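PDB 4B62: TSSL1 from Pseudomonas aeruginosa, which probably anchors the type VI secretion system to the cell wall, its periplasmic OmpA-like module, the part in this structure, being the peptidoglycan-binding piece. Local coordinates for residues H82-P87 / R143-E148. Numbering follows the deposited sequence.
Sequences HSDNRP and RNRRVE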
loop_
_atom_site.group_PDB
_atom_site.type_symbol
_atom_site.label_atom_id
_atom_site.label_comp_id
_atom_site.label_asym_id
_atom_site.label_seq_id
_atom_site.Cartn_x
_atom_site.Cartn_y
_atom_site.Cartn_z
ATOM N N HIS A 82 -0.606 0.835 -7.578
ATOM C CA HIS A 82 -0.119 1.686 -8.656
ATOM C C HIS A 82 1.178 1.133 -9.212
ATOM O O HIS A 82 1.979 0.545 -8.472
ATOM C CB HIS A 82 0.140 3.096 -8.137
ATOM C CG HIS A 82 -1.045 3.684 -7.459
ATOM N ND1 HIS A 82 -1.940 4.517 -8.103
ATOM C CD2 HIS A 82 -1.509 3.515 -6.199
ATOM C CE1 HIS A 82 -2.900 4.833 -7.258
ATOM N NE2 HIS A 82 -2.668 4.244 -6.098
ATOM N N SER A 83 1.352 1.323 -10.515
ATOM C CA SER A 83 2.556 0.955 -11.230
ATOM C C SER A 83 3.246 2.200 -11.753
ATOM O O SER A 83 2.697 3.311 -11.701
ATOM C CB SER A 83 2.229 0.048 -12.418
ATOM O OG SER A 83 1.450 0.744 -13.383
ATOM N N ASP A 84 4.441 2.001 -12.285
ATOM C CA ASP A 84 5.074 2.982 -13.158
ATOM C C ASP A 84 4.530 2.728 -14.586
ATOM O O ASP A 84 3.540 2.018 -14.740
ATOM C CB ASP A 84 6.604 2.878 -13.052
ATOM C CG ASP A 84 7.124 1.509 -13.391
ATOM O OD1 ASP A 84 6.439 0.764 -14.130
ATOM O OD2 ASP A 84 8.234 1.189 -12.903
ATOM N N ASN A 85 5.175 3.273 -15.612
ATOM C CA ASN A 85 4.767 3.026 -17.004
ATOM C C ASN A 85 5.739 2.118 -17.773
ATOM O O ASN A 85 5.770 2.128 -19.013
ATOM C CB ASN A 85 4.577 4.353 -17.739
ATOM C CG ASN A 85 5.883 5.075 -17.980
ATOM O OD1 ASN A 85 6.923 4.703 -17.436
ATOM N ND2 ASN A 85 5.838 6.109 -18.811
ATOM N N ARG A 86 6.491 1.313 -17.026
ATOM C CA ARG A 86 7.547 0.449 -17.566
ATOM C C ARG A 86 7.314 -0.973 -17.084
ATOM O O ARG A 86 7.979 -1.435 -16.158
ATOM C CB ARG A 86 8.932 0.898 -17.100
ATOM C CG ARG A 86 9.214 2.375 -17.228
ATOM C CD ARG A 86 9.159 2.907 -18.645
ATOM N NE ARG A 86 9.478 4.339 -18.660
ATOM C CZ ARG A 86 10.685 4.864 -18.873
ATOM N NH1 ARG A 86 11.750 4.096 -19.105
ATOM N NH2 ARG A 86 10.831 6.186 -18.857
ATOM N N PRO A 87 6.366 -1.679 -17.705
ATOM C CA PRO A 87 6.017 -3.014 -17.222
ATOM C C PRO A 87 7.145 -4.038 -17.324
ATOM O O PRO A 87 7.916 -4.033 -18.291
ATOM C CB PRO A 87 4.864 -3.423 -18.139
ATOM C CG PRO A 87 5.115 -2.666 -19.391
ATOM C CD PRO A 87 5.633 -1.339 -18.931
ATOM N N ARG A 143 8.896 5.608 -6.930
ATOM C CA ARG A 143 7.871 6.291 -6.128
ATOM C C ARG A 143 6.450 6.000 -6.660
ATOM O O ARG A 143 5.492 5.928 -5.878
ATOM C CB ARG A 143 8.118 7.802 -6.081
ATOM C CG ARG A 143 9.289 8.141 -5.189
ATOM C CD ARG A 143 9.462 9.605 -4.903
ATOM N NE ARG A 143 10.133 10.275 -6.001
ATOM C CZ ARG A 143 9.698 11.385 -6.601
ATOM N NH1 ARG A 143 8.577 11.982 -6.208
ATOM N NH2 ARG A 143 10.396 11.909 -7.609
ATOM N N ASN A 144 6.305 5.825 -7.972
ATOM C CA ASN A 144 4.978 5.550 -8.548
ATOM C C ASN A 144 4.477 4.148 -8.251
ATOM O O ASN A 144 3.284 3.953 -8.002
ATOM C CB ASN A 144 4.950 5.797 -10.047
ATOM C CG ASN A 144 4.929 7.278 -10.380
ATOM O OD1 ASN A 144 4.452 8.072 -9.588
ATOM N ND2 ASN A 144 5.464 7.650 -11.542
ATOM N N ARG A 145 5.395 3.176 -8.257
ATOM C CA ARG A 145 5.063 1.801 -7.875
ATOM C C ARG A 145 4.828 1.789 -6.372
ATOM O O ARG A 145 5.766 1.935 -5.588
ATOM C CB ARG A 145 6.196 0.820 -8.224
ATOM C CG ARG A 145 6.590 0.750 -9.679
ATOM C CD ARG A 145 7.518 -0.402 -9.982
ATOM N NE ARG A 145 8.738 -0.399 -9.185
ATOM C CZ ARG A 145 9.864 0.227 -9.503
ATOM N NH1 ARG A 145 9.968 0.939 -10.608
ATOM N NH2 ARG A 145 10.904 0.138 -8.685
ATOM N N ARG A 146 3.574 1.637 -5.953
ATOM C CA ARG A 146 3.228 1.863 -4.565
ATOM C C ARG A 146 1.839 1.328 -4.276
ATOM O O ARG A 146 1.043 1.082 -5.199
ATOM C CB ARG A 146 3.248 3.368 -4.246
ATOM C CG ARG A 146 2.051 4.127 -4.813
ATOM C CD ARG A 146 2.287 5.615 -4.861
ATOM N NE ARG A 146 1.077 6.350 -5.201
ATOM C CZ ARG A 146 0.629 6.585 -6.431
ATOM N NH1 ARG A 146 1.293 6.204 -7.523
ATOM N NH2 ARG A 146 -0.515 7.270 -6.558
ATOM N N VAL A 147 1.551 1.179 -2.989
ATOM C CA VAL A 147 0.175 1.076 -2.529
ATOM C C VAL A 147 -0.135 2.296 -1.657
ATOM O O VAL A 147 0.749 2.842 -0.980
ATOM C CB VAL A 147 -0.130 -0.235 -1.751
ATOM C CG1 VAL A 147 0.035 -1.429 -2.673
ATOM C CG2 VAL A 147 0.731 -0.389 -0.513
ATOM N N GLU A 148 -1.398 2.723 -1.709
ATOM C CA GLU A 148 -1.919 3.727 -0.808
ATOM C C GLU A 148 -3.006 3.061 0.008
ATOM O O GLU A 148 -3.999 2.574 -0.543
ATOM C CB GLU A 148 -2.447 4.947 -1.572
ATOM C CG GLU A 148 -1.352 5.721 -2.293
ATOM C CD GLU A 148 -1.807 7.038 -2.926
ATOM O OE1 GLU A 148 -2.967 7.466 -2.681
ATOM O OE2 GLU A 148 -0.984 7.643 -3.668
HETATM O O HOH W 1 1.476 5.666 -10.701
#
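His82 and Arg146 face each other as an antiparallel hydrogen-bonded pair at the ends of strands 77-82 and 146-152. His82 N gives to Arg146 O at 2.9 Å, and Arg146 N returns a longer bond to His82 O (3.2 Å). Arg145 CA adds a CA-H...O contact to the same oxygen.

On the sheet face shared by the two side chains, the guanidinium of Arg146 lies flat on the imidazole, centres 3.6 Å apart and planes at 18°, with NH2 over the ring centre. Arg146 CG sits between its own N and carbonyl carbon (chi1 74°), and the chain then runs extended to NE beside the histidine. Bonds around its rim fix the guanidinium's rotation: NE and NH2 grip Glu148 OE2 side-on, NH1 reaches a lone pair of Asn144 O (3.0 Å), and NH2 also gives to Glu130 O. His82 NE2 is hydrogen-bonded to Thr80 OG1.

This is the OmpA-like fold, in which the loop following strand 77-82 meets the exit of helix 138-144 into strand 146-152. In OmpA-family domains an Asp placed like Asp84 binds peptidoglycan together with an Arg from the helix that follows, here 96-115, so a similar role for Asp84 is probable.

Asp84 and Arg145 lie side by side, joined by a salt bridge. Arg145 NH1 meets Asp84 OD2 at 2.9 Å on its anti side, while the carboxylate and guanidinium planes stand 76° apart. Asp45 pairs with Arg145 NH2. Asp84 OD1 accepts from Arg86 N, closing an Asx turn, and from Asn96 ND2.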